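PDB 3EOF: putative oxidoreductase from Bacteroides fragilis NCTC 9343, which binds flavin mononucleotide and, as a member of the nitroreductase family, probably catalyses flavin-dependent oxidoreduction. Local coordinates for residues Met2-Arg13 / Thr119-Cys129; Asp19-Leu29 / Tyr44-Ala52. One frame throughout, in Å; residues are numbered along the deposited sequence.

Contact 1 (Met2-Arg13 / Thr119-Cys129); sequences MMDTVKNRRTIR and TLAEEAGLGIC. With FMN (flavin mononucleotide), chain C.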
loop_
_atom_site.group_PDB
_atom_site.type_symbol
_atom_site.label_atom_id
_atom_site.label_comp_id
_atom_site.label_asym_id
_atom_site.label_seq_id
_atom_site.Cartn_x
_atom_site.Cartn_y
_atom_site.Cartn_z
HETATM N N MSE A 2 -7.239 -19.010 1.334
HETATM C CA MSE A 2 -6.504 -17.733 1.584
HETATM C C MSE A 2 -7.055 -16.982 2.800
HETATM O O MSE A 2 -6.310 -16.290 3.509
HETATM C CB MSE A 2 -6.517 -16.820 0.339
HETATM C CG MSE A 2 -5.285 -16.005 0.139
HETATM SE SE MSE A 2 -4.880 -15.801 -1.782
HETATM C CE MSE A 2 -5.371 -17.651 -2.557
HETATM N N MSE A 3 -8.354 -17.138 3.055
HETATM C CA MSE A 3 -8.947 -16.473 4.206
HETATM C C MSE A 3 -8.538 -17.105 5.541
HETATM O O MSE A 3 -8.237 -16.408 6.496
HETATM C CB MSE A 3 -10.457 -16.396 4.108
HETATM C CG MSE A 3 -10.967 -15.504 5.199
HETATM SE SE MSE A 3 -12.545 -14.667 4.741
HETATM C CE MSE A 3 -13.578 -16.414 4.777
ATOM N N ASP A 4 -8.504 -18.425 5.590
ATOM C CA ASP A 4 -8.094 -19.121 6.804
ATOM C C ASP A 4 -6.600 -18.835 6.991
ATOM O O ASP A 4 -6.147 -18.583 8.098
ATOM C CB ASP A 4 -8.415 -20.620 6.667
ATOM C CG ASP A 4 -9.785 -20.857 5.977
ATOM O OD1 ASP A 4 -10.818 -20.259 6.398
ATOM O OD2 ASP A 4 -9.803 -21.595 4.973
ATOM N N THR A 5 -5.849 -18.814 5.895
ATOM C CA THR A 5 -4.439 -18.454 5.954
ATOM C C THR A 5 -4.252 -17.055 6.499
ATOM O O THR A 5 -3.384 -16.857 7.350
ATOM C CB THR A 5 -3.739 -18.509 4.585
ATOM O OG1 THR A 5 -3.923 -19.810 4.040
ATOM C CG2 THR A 5 -2.232 -18.224 4.734
ATOM N N VAL A 6 -5.048 -16.094 6.019
ATOM C CA VAL A 6 -4.907 -14.724 6.515
ATOM C C VAL A 6 -5.383 -14.621 7.975
ATOM O O VAL A 6 -4.753 -13.944 8.786
ATOM C CB VAL A 6 -5.586 -13.660 5.607
ATOM C CG1 VAL A 6 -5.403 -12.257 6.188
ATOM C CG2 VAL A 6 -4.952 -13.681 4.241
ATOM N N LYS A 7 -6.460 -15.310 8.313
ATOM C CA LYS A 7 -7.012 -15.264 9.663
ATOM C C LYS A 7 -5.943 -15.673 10.676
ATOM O O LYS A 7 -5.839 -15.101 11.762
ATOM C CB LYS A 7 -8.241 -16.204 9.787
ATOM C CG LYS A 7 -9.525 -15.633 9.168
ATOM C CD LYS A 7 -10.781 -16.536 9.250
ATOM C CE LYS A 7 -12.058 -15.733 8.849
ATOM N NZ LYS A 7 -13.368 -16.443 9.067
ATOM N N ASN A 8 -5.148 -16.666 10.281
ATOM C CA ASN A 8 -4.106 -17.261 11.115
ATOM C C ASN A 8 -2.702 -16.832 10.826
ATOM O O ASN A 8 -1.769 -17.439 11.330
ATOM C CB ASN A 8 -4.224 -18.774 10.975
ATOM C CG ASN A 8 -5.490 -19.260 11.588
ATOM O OD1 ASN A 8 -5.741 -19.000 12.764
ATOM N ND2 ASN A 8 -6.323 -19.915 10.802
ATOM N N ARG A 9 -2.546 -15.779 10.043
ATOM C CA ARG A 9 -1.241 -15.331 9.656
ATOM C C ARG A 9 -0.528 -14.609 10.807
ATOM O O ARG A 9 -1.117 -14.047 11.723
ATOM C CB ARG A 9 -1.280 -14.420 8.401
ATOM C CG ARG A 9 -1.776 -12.963 8.660
ATOM C CD ARG A 9 -1.351 -12.004 7.604
ATOM N NE ARG A 9 0.084 -11.981 7.507
ATOM C CZ ARG A 9 0.898 -11.279 8.300
ATOM N NH1 ARG A 9 0.413 -10.492 9.244
ATOM N NH2 ARG A 9 2.204 -11.353 8.130
ATOM N N ARG A 10 0.777 -14.669 10.732
ATOM C CA ARG A 10 1.601 -13.968 11.647
ATOM C C ARG A 10 2.906 -13.731 10.930
ATOM O O ARG A 10 3.268 -14.481 10.016
ATOM C CB ARG A 10 1.752 -14.768 12.944
ATOM C CG ARG A 10 2.424 -16.068 12.789
ATOM C CD ARG A 10 1.900 -17.019 13.795
ATOM N NE ARG A 10 0.566 -17.487 13.459
ATOM C CZ ARG A 10 -0.244 -18.106 14.316
ATOM N NH1 ARG A 10 0.134 -18.306 15.574
ATOM N NH2 ARG A 10 -1.452 -18.500 13.936
ATOM N N THR A 11 3.593 -12.686 11.364
ATOM C CA THR A 11 4.863 -12.306 10.813
ATOM C C THR A 11 5.898 -13.340 11.280
ATOM O O THR A 11 5.904 -13.738 12.445
ATOM C CB THR A 11 5.290 -10.844 11.283
ATOM O OG1 THR A 11 4.495 -9.865 10.611
ATOM C CG2 THR A 11 6.705 -10.566 10.927
ATOM N N ILE A 12 6.793 -13.713 10.362
ATOM C CA ILE A 12 7.815 -14.684 10.626
ATOM C C ILE A 12 9.116 -13.989 10.387
ATOM O O ILE A 12 9.317 -13.389 9.310
ATOM C CB ILE A 12 7.684 -15.920 9.711
ATOM C CG1 ILE A 12 6.320 -16.613 9.923
ATOM C CG2 ILE A 12 8.844 -16.841 9.949
ATOM C CD1 ILE A 12 6.109 -17.213 11.323
ATOM N N ARG A 13 9.984 -14.066 11.397
ATOM C CA ARG A 13 11.280 -13.414 11.417
ATOM C C ARG A 13 12.470 -14.380 11.522
ATOM O O ARG A 13 13.614 -13.945 11.555
ATOM C CB ARG A 13 11.337 -12.468 12.624
ATOM C CG ARG A 13 10.351 -11.326 12.580
ATOM C CD ARG A 13 10.353 -10.543 13.864
ATOM N NE ARG A 13 9.471 -9.384 13.774
ATOM C CZ ARG A 13 8.160 -9.373 14.031
ATOM N NH1 ARG A 13 7.502 -10.465 14.390
ATOM N NH2 ARG A 13 7.484 -8.244 13.912
ATOM N N THR A 119 0.850 -12.222 0.804
ATOM C CA THR A 119 -0.292 -13.122 0.912
ATOM C C THR A 119 -0.122 -14.428 0.137
ATOM O O THR A 119 -0.509 -15.526 0.595
ATOM C CB THR A 119 -1.533 -12.391 0.400
ATOM O OG1 THR A 119 -1.697 -11.186 1.162
ATOM C CG2 THR A 119 -2.753 -13.233 0.523
ATOM N N LEU A 120 0.421 -14.315 -1.061
ATOM C CA LEU A 120 0.689 -15.474 -1.907
ATOM C C LEU A 120 1.830 -16.295 -1.312
ATOM O O LEU A 120 1.768 -17.507 -1.294
ATOM C CB LEU A 120 0.998 -15.049 -3.339
ATOM C CG LEU A 120 -0.209 -14.532 -4.135
ATOM C CD1 LEU A 120 0.274 -13.904 -5.420
ATOM C CD2 LEU A 120 -1.237 -15.600 -4.452
ATOM N N ALA A 121 2.856 -15.616 -0.816
ATOM C CA ALA A 121 3.996 -16.245 -0.192
ATOM C C ALA A 121 3.544 -17.043 1.026
ATOM O O ALA A 121 3.836 -18.222 1.171
ATOM C CB ALA A 121 5.052 -15.166 0.176
ATOM N N GLU A 122 2.761 -16.423 1.882
ATOM C CA GLU A 122 2.225 -17.132 3.049
ATOM C C GLU A 122 1.334 -18.303 2.669
ATOM O O GLU A 122 1.387 -19.348 3.302
ATOM C CB GLU A 122 1.530 -16.169 3.980
ATOM C CG GLU A 122 2.520 -15.219 4.664
ATOM C CD GLU A 122 1.828 -14.160 5.532
ATOM O OE1 GLU A 122 0.609 -13.967 5.394
ATOM O OE2 GLU A 122 2.503 -13.517 6.340
ATOM N N GLU A 123 0.565 -18.158 1.607
ATOM C CA GLU A 123 -0.268 -19.243 1.115
ATOM C C GLU A 123 0.616 -20.406 0.637
ATOM O O GLU A 123 0.226 -21.573 0.780
ATOM C CB GLU A 123 -1.162 -18.754 -0.029
ATOM C CG GLU A 123 -2.314 -19.706 -0.409
ATOM C CD GLU A 123 -3.327 -19.897 0.721
ATOM O OE1 GLU A 123 -3.252 -19.163 1.719
ATOM O OE2 GLU A 123 -4.219 -20.769 0.604
ATOM N N ALA A 124 1.790 -20.072 0.073
ATOM C CA ALA A 124 2.790 -21.049 -0.365
ATOM C C ALA A 124 3.613 -21.619 0.815
ATOM O O ALA A 124 4.549 -22.377 0.609
ATOM C CB ALA A 124 3.724 -20.442 -1.412
ATOM N N GLY A 125 3.272 -21.294 2.048
ATOM C CA GLY A 125 3.990 -21.886 3.180
ATOM C C GLY A 125 5.210 -21.088 3.620
ATOM O O GLY A 125 5.961 -21.518 4.467
ATOM N N LEU A 126 5.426 -19.923 3.044
ATOM C CA LEU A 126 6.571 -19.097 3.472
ATOM C C LEU A 126 6.175 -18.123 4.600
ATOM O O LEU A 126 5.005 -17.942 4.921
ATOM C CB LEU A 126 7.130 -18.339 2.285
ATOM C CG LEU A 126 7.670 -19.115 1.083
ATOM C CD1 LEU A 126 7.650 -18.266 -0.211
ATOM C CD2 LEU A 126 9.051 -19.661 1.337
ATOM N N GLY A 127 7.177 -17.539 5.250
ATOM C CA GLY A 127 6.940 -16.553 6.281
ATOM C C GLY A 127 7.600 -15.279 5.780
ATOM O O GLY A 127 8.643 -15.299 5.153
ATOM N N ILE A 128 6.968 -14.163 6.050
ATOM C CA ILE A 128 7.441 -12.877 5.619
ATOM C C ILE A 128 7.467 -11.911 6.825
ATOM O O ILE A 128 6.851 -12.135 7.856
ATOM C CB ILE A 128 6.533 -12.295 4.483
ATOM C CG1 ILE A 128 5.138 -11.938 5.010
ATOM C CG2 ILE A 128 6.398 -13.301 3.260
ATOM C CD1 ILE A 128 4.988 -10.577 5.695
ATOM N N CYS A 129 8.186 -10.821 6.634
ATOM C CA CYS A 129 8.288 -9.744 7.592
ATOM C C CYS A 129 8.588 -8.487 6.798
ATOM O O CYS A 129 9.485 -8.472 5.955
ATOM C CB CYS A 129 9.408 -9.983 8.591
ATOM S SG CYS A 129 9.483 -8.720 9.852
HETATM N N1 FMN C . 8.548 -6.066 12.017
HETATM C C2 FMN C . 9.865 -5.977 12.483
HETATM O O2 FMN C . 10.338 -6.850 13.228
HETATM N N3 FMN C . 10.671 -4.887 12.150
HETATM C C4 FMN C . 10.214 -3.831 11.336
HETATM O O4 FMN C . 11.075 -3.095 10.720
HETATM C C4A FMN C . 8.860 -3.934 10.888
HETATM N N5 FMN C . 8.331 -2.931 10.087
HETATM C C5A FMN C . 7.041 -3.003 9.584
HETATM C C6 FMN C . 6.604 -1.951 8.767
HETATM C C7 FMN C . 5.326 -1.946 8.240
HETATM C C7M FMN C . 4.919 -0.774 7.394
HETATM C C8 FMN C . 4.460 -2.996 8.537
HETATM C C8M FMN C . 3.182 -3.094 7.773
HETATM C C9 FMN C . 4.891 -4.061 9.360
HETATM C C9A FMN C . 6.199 -4.091 9.908
HETATM N N10 FMN C . 6.707 -5.116 10.745
HETATM C C10 FMN C . 8.027 -5.038 11.225
HETATM C "C1'" FMN C . 5.847 -6.285 11.220
HETATM C "C2'" FMN C . 4.892 -5.788 12.296
HETATM O "O2'" FMN C . 5.652 -5.516 13.481
HETATM C "C3'" FMN C . 3.737 -6.747 12.506
HETATM O "O3'" FMN C . 2.870 -6.834 11.360
HETATM C "C4'" FMN C . 2.884 -6.378 13.728
HETATM O "O4'" FMN C . 3.604 -6.590 14.926
HETATM C "C5'" FMN C . 1.696 -7.295 13.811
HETATM O "O5'" FMN C . 2.260 -8.607 13.772
HETATM P P FMN C . 1.691 -9.753 12.761
HETATM O O1P FMN C . 1.939 -9.356 11.291
HETATM O O2P FMN C . 0.207 -9.878 12.992
HETATM O O3P FMN C . 2.368 -11.046 13.238
HETATM O O HOH W 1 4.541 -14.760 7.654
#
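R9 and E122 meet side-on through an almost coplanar pair of flat groups, their planes 14° apart. R9 NE donates to E122 OE1 at 2.9 Å and R9 NH2 to E122 OE2 at 2.8 Å, each reaching the syn lone pair of its oxygen. The guanidinium gets there because CG sits between the backbone N and the carbonyl carbon (chi1 76°) and the chain bends at chi3, which turns its NE/NH2 edge to the E122 carboxylate. Its remaining nitrogen, NH1, donates to FMN O1P at 2.8 Å and also to R34 O of the second subunit. A water joins E122 OE2 to the carbonyl of R10 and the amide of I128.

The close packing lies where T11 and I12 run beside strand 127-129. I12 N donates to I128 O at 3.0 Å, and I12 CB rests 3.6 Å from G127 CA. T11 CG2 touches both I128 O and C129 SG, while T11 N and OG1 turn to the phosphate. R13, extended from CG to NE, holds FMN O2 through NE and N1 through NH2. The other end is looser, with T5 and E123 partly exposed: the axes of helices 2-7 and 119-123 come no closer than 10.0 Å and cross at nearly a right angle, although M2 CG still touches T119 CG2 at 3.8 Å and T5 OG1 lies close to E123 OE1. A Schellman motif with G125 as its C-prime residue ends the long helix and leads into the strand. T37 of the second subunit also binds this flavin, as expected for the dimer-interface site of nitroreductases. E122 thus acts as a second-shell residue: it fixes the plane of R9 and probably offsets part of its positive charge while R9 faces the phosphate.

Contact 2 (Asp19-Leu29 / Tyr44-Ala52); sequences DITPDLLNDLL and YSVVVTRDA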
loop_
_atom_site.group_PDB
_atom_site.type_symbol
_atom_site.label_atom_id
_atom_site.label_comp_id
_atom_site.label_asym_id
_atom_site.label_seq_id
_atom_site.Cartn_x
_atom_site.Cartn_y
_atom_site.Cartn_z
ATOM N N ASP A 19 16.527 -22.677 0.766
ATOM C CA ASP A 19 16.398 -21.607 -0.210
ATOM C C ASP A 19 15.003 -21.603 -0.853
ATOM O O ASP A 19 14.293 -22.595 -0.808
ATOM C CB ASP A 19 17.504 -21.751 -1.260
ATOM C CG ASP A 19 17.787 -20.439 -2.011
ATOM O OD1 ASP A 19 17.277 -19.345 -1.642
ATOM O OD2 ASP A 19 18.545 -20.499 -2.986
ATOM N N ILE A 20 14.601 -20.447 -1.378
ATOM C CA ILE A 20 13.373 -20.315 -2.147
ATOM C C ILE A 20 13.884 -20.454 -3.590
ATOM O O ILE A 20 14.786 -19.737 -3.989
ATOM C CB ILE A 20 12.677 -18.941 -1.914
ATOM C CG1 ILE A 20 12.430 -18.694 -0.394
ATOM C CG2 ILE A 20 11.380 -18.834 -2.752
ATOM C CD1 ILE A 20 11.827 -17.315 -0.035
ATOM N N THR A 21 13.348 -21.384 -4.365
ATOM C CA THR A 21 13.807 -21.527 -5.737
ATOM C C THR A 21 13.434 -20.307 -6.580
ATOM O O THR A 21 12.468 -19.593 -6.274
ATOM C CB THR A 21 13.172 -22.726 -6.456
ATOM O OG1 THR A 21 11.758 -22.520 -6.549
ATOM C CG2 THR A 21 13.466 -24.049 -5.730
ATOM N N PRO A 22 14.221 -20.038 -7.636
ATOM C CA PRO A 22 13.788 -19.007 -8.589
ATOM C C PRO A 22 12.369 -19.282 -9.148
ATOM O O PRO A 22 11.562 -18.368 -9.216
ATOM C CB PRO A 22 14.864 -19.069 -9.692
ATOM C CG PRO A 22 16.087 -19.608 -8.991
ATOM C CD PRO A 22 15.555 -20.583 -7.967
ATOM N N ASP A 23 12.058 -20.525 -9.526
ATOM C CA ASP A 23 10.718 -20.846 -10.067
ATOM C C ASP A 23 9.617 -20.330 -9.140
ATOM O O ASP A 23 8.680 -19.659 -9.590
ATOM C CB ASP A 23 10.512 -22.351 -10.338
ATOM C CG ASP A 23 11.235 -22.869 -11.610
ATOM O OD1 ASP A 23 11.985 -22.095 -12.228
ATOM O OD2 ASP A 23 11.049 -24.077 -11.980
ATOM N N LEU A 24 9.756 -20.622 -7.850
ATOM C CA LEU A 24 8.768 -20.216 -6.826
ATOM C C LEU A 24 8.757 -18.709 -6.585
ATOM O O LEU A 24 7.704 -18.084 -6.661
ATOM C CB LEU A 24 8.941 -21.001 -5.492
ATOM C CG LEU A 24 7.937 -20.651 -4.372
ATOM C CD1 LEU A 24 6.503 -20.851 -4.860
ATOM C CD2 LEU A 24 8.200 -21.438 -3.111
ATOM N N LEU A 25 9.904 -18.122 -6.267
ATOM C CA LEU A 25 9.947 -16.680 -6.103
ATOM C C LEU A 25 9.380 -15.944 -7.349
ATOM O O LEU A 25 8.545 -15.073 -7.235
ATOM C CB LEU A 25 11.367 -16.186 -5.777
ATOM C CG LEU A 25 11.366 -14.750 -5.301
ATOM C CD1 LEU A 25 10.634 -14.525 -3.932
ATOM C CD2 LEU A 25 12.830 -14.258 -5.226
ATOM N N ASN A 26 9.827 -16.299 -8.539
ATOM C CA ASN A 26 9.343 -15.639 -9.736
ATOM C C ASN A 26 7.876 -15.872 -9.985
ATOM O O ASN A 26 7.211 -14.992 -10.498
ATOM C CB ASN A 26 10.140 -16.065 -10.961
ATOM C CG ASN A 26 11.578 -15.549 -10.959
ATOM O OD1 ASN A 26 11.919 -14.529 -10.336
ATOM N ND2 ASN A 26 12.429 -16.263 -11.675
ATOM N N ASP A 27 7.362 -17.046 -9.627
ATOM C CA ASP A 27 5.935 -17.345 -9.836
ATOM C C ASP A 27 5.078 -16.486 -8.888
ATOM O O ASP A 27 4.094 -15.914 -9.301
ATOM C CB ASP A 27 5.659 -18.827 -9.646
ATOM C CG ASP A 27 4.332 -19.291 -10.284
ATOM O OD1 ASP A 27 3.790 -18.618 -11.196
ATOM O OD2 ASP A 27 3.849 -20.377 -9.878
ATOM N N LEU A 28 5.490 -16.396 -7.624
ATOM C CA LEU A 28 4.838 -15.562 -6.627
ATOM C C LEU A 28 4.874 -14.103 -7.058
ATOM O O LEU A 28 3.870 -13.454 -7.028
ATOM C CB LEU A 28 5.534 -15.701 -5.258
ATOM C CG LEU A 28 5.393 -17.054 -4.552
ATOM C CD1 LEU A 28 6.329 -17.083 -3.323
ATOM C CD2 LEU A 28 3.954 -17.292 -4.195
ATOM N N LEU A 29 6.041 -13.596 -7.457
ATOM C CA LEU A 29 6.155 -12.221 -7.939
ATOM C C LEU A 29 5.304 -12.004 -9.207
ATOM O O LEU A 29 4.487 -11.100 -9.226
ATOM C CB LEU A 29 7.618 -11.822 -8.128
ATOM C CG LEU A 29 8.466 -11.630 -6.859
ATOM C CD1 LEU A 29 9.912 -11.734 -7.176
ATOM C CD2 LEU A 29 8.148 -10.311 -6.150
ATOM N N TYR A 44 6.229 0.127 -10.351
ATOM C CA TYR A 44 7.085 -0.480 -9.363
ATOM C C TYR A 44 8.140 -1.342 -9.998
ATOM O O TYR A 44 8.032 -1.763 -11.158
ATOM C CB TYR A 44 6.243 -1.385 -8.429
ATOM C CG TYR A 44 5.260 -2.296 -9.155
ATOM C CD1 TYR A 44 5.669 -3.503 -9.686
ATOM C CD2 TYR A 44 3.935 -1.930 -9.353
ATOM C CE1 TYR A 44 4.786 -4.329 -10.368
ATOM C CE2 TYR A 44 3.046 -2.760 -10.063
ATOM C CZ TYR A 44 3.491 -3.964 -10.538
ATOM O OH TYR A 44 2.651 -4.826 -11.203
ATOM N N SER A 45 9.176 -1.586 -9.214
ATOM C CA SER A 45 10.214 -2.528 -9.530
ATOM C C SER A 45 10.462 -3.223 -8.216
ATOM O O SER A 45 10.196 -2.675 -7.165
ATOM C CB SER A 45 11.488 -1.843 -10.006
ATOM O OG SER A 45 11.319 -1.417 -11.339
ATOM N N VAL A 46 10.965 -4.437 -8.309
ATOM C CA VAL A 46 11.305 -5.261 -7.171
ATOM C C VAL A 46 12.764 -5.660 -7.313
ATOM O O VAL A 46 13.159 -6.366 -8.284
ATOM C CB VAL A 46 10.435 -6.559 -7.121
ATOM C CG1 VAL A 46 10.751 -7.368 -5.804
ATOM C CG2 VAL A 46 8.922 -6.240 -7.260
ATOM N N VAL A 47 13.592 -5.219 -6.367
ATOM C CA VAL A 47 14.947 -5.674 -6.318
ATOM C C VAL A 47 14.975 -6.925 -5.436
ATOM O O VAL A 47 14.543 -6.905 -4.269
ATOM C CB VAL A 47 15.928 -4.617 -5.786
ATOM C CG1 VAL A 47 17.299 -5.178 -5.830
ATOM C CG2 VAL A 47 15.843 -3.363 -6.626
ATOM N N VAL A 48 15.468 -8.015 -6.020
ATOM C CA VAL A 48 15.620 -9.321 -5.364
ATOM C C VAL A 48 17.083 -9.462 -4.926
ATOM O O VAL A 48 17.977 -9.454 -5.754
ATOM C CB VAL A 48 15.248 -10.486 -6.309
ATOM C CG1 VAL A 48 15.491 -11.859 -5.626
ATOM C CG2 VAL A 48 13.766 -10.329 -6.807
ATOM N N THR A 49 17.280 -9.521 -3.601
ATOM C CA THR A 49 18.547 -9.718 -2.928
ATOM C C THR A 49 18.683 -11.120 -2.308
ATOM O O THR A 49 17.997 -11.472 -1.378
ATOM C CB THR A 49 18.687 -8.674 -1.855
ATOM O OG1 THR A 49 18.628 -7.391 -2.499
ATOM C CG2 THR A 49 19.961 -8.855 -1.026
ATOM N N ARG A 50 19.588 -11.908 -2.859
ATOM C CA ARG A 50 19.850 -13.269 -2.404
ATOM C C ARG A 50 21.300 -13.436 -1.931
ATOM O O ARG A 50 21.562 -14.220 -1.041
ATOM C CB ARG A 50 19.590 -14.249 -3.546
ATOM C CG ARG A 50 18.156 -14.400 -3.969
ATOM C CD ARG A 50 18.162 -15.361 -5.106
ATOM N NE ARG A 50 16.862 -15.816 -5.565
ATOM C CZ ARG A 50 16.179 -16.819 -5.033
ATOM N NH1 ARG A 50 16.619 -17.437 -3.945
ATOM N NH2 ARG A 50 15.014 -17.160 -5.563
ATOM N N ASP A 51 22.216 -12.668 -2.514
ATOM C CA ASP A 51 23.626 -12.734 -2.179
ATOM C C ASP A 51 23.903 -12.319 -0.737
ATOM O O ASP A 51 23.388 -11.304 -0.282
ATOM C CB ASP A 51 24.435 -11.828 -3.112
ATOM C CG ASP A 51 25.931 -11.938 -2.873
ATOM O OD1 ASP A 51 26.468 -13.058 -3.056
ATOM O OD2 ASP A 51 26.566 -10.927 -2.500
ATOM N N ALA A 52 24.776 -13.074 -0.059
ATOM C CA ALA A 52 25.112 -12.835 1.346
ATOM C C ALA A 52 25.753 -11.501 1.592
ATOM O O ALA A 52 25.425 -10.839 2.584
ATOM C CB ALA A 52 26.026 -13.955 1.918
HETATM O O HOH W 2 18.516 -17.139 -1.770
#
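The guanidinium of R50 meets its polar partners at the edge: I20 O, D19 OD1 and a water all lie near its plane, while L25 CD2 approaches NH2 obliquely at 3.6 Å. R50 reaches the start of the helix with a chain extended from CG to NE, and grips a single carbonyl end-on with both terminal nitrogens. NH1 donates to I20 O at 2.9 Å, lying in the carbonyl plane; NH2 donates to the same oxygen at 3.0 Å from well above that plane. The D19 carboxylate is turned nearly perpendicular, its plane 85° from that of the guanidinium, and its OD1 forms a salt bridge with NH1 at 3.1 Å. The water bridges the same two atoms. T21, the N-cap residue, accepts the L24 amide on OG1 and starts the helix just after the carbonyl that R50 holds.

Further along, the contact is purely apolar. With CG anti to the backbone N (chi1 -167°), L25 sends CD2 to V48 CG1, tip to tip, at 3.6 Å. One helical turn later L29 spreads its two methyls over two valines, CD2 against V46 CG1 at 3.9 Å and CD1 against V48 CG2 at 4.1 Å. V73 and L75 of the neighbouring strand extend this apolar surface. V46, V47 and V48 also pair in a parallel ladder with a strand of the second subunit, which carries the sheet across the interface. A helix laid nearly antiparallel (162°) on a strand, 12.0 Å between axes, is typical of the alpha+beta nitroreductase fold, in which helices pack on a central, mostly antiparallel sheet.

Overall arrangement
Both contacts reach the same antiparallel sheet at its two outermost strands within the chain, 127-131 for contact 1 and 44-49 for contact 2, and their centres lie about 17 Å apart. Helix 22-32 connects them: L28 packs on L120 and L126 of contact 1, with L28 CD1 3.6 Å from L126 CD1. Contact 1 is the more buried and carries the polar chemistry of the cofactor site, with arginines serving the flavin. Contact 2 has a leucine-valine core and an arginine at its more exposed end that binds backbone and carboxylate rather than ligand. Each also touches the second subunit, contact 1 through R9 near the flavin and through helix 2-7, contact 2 through the continued sheet.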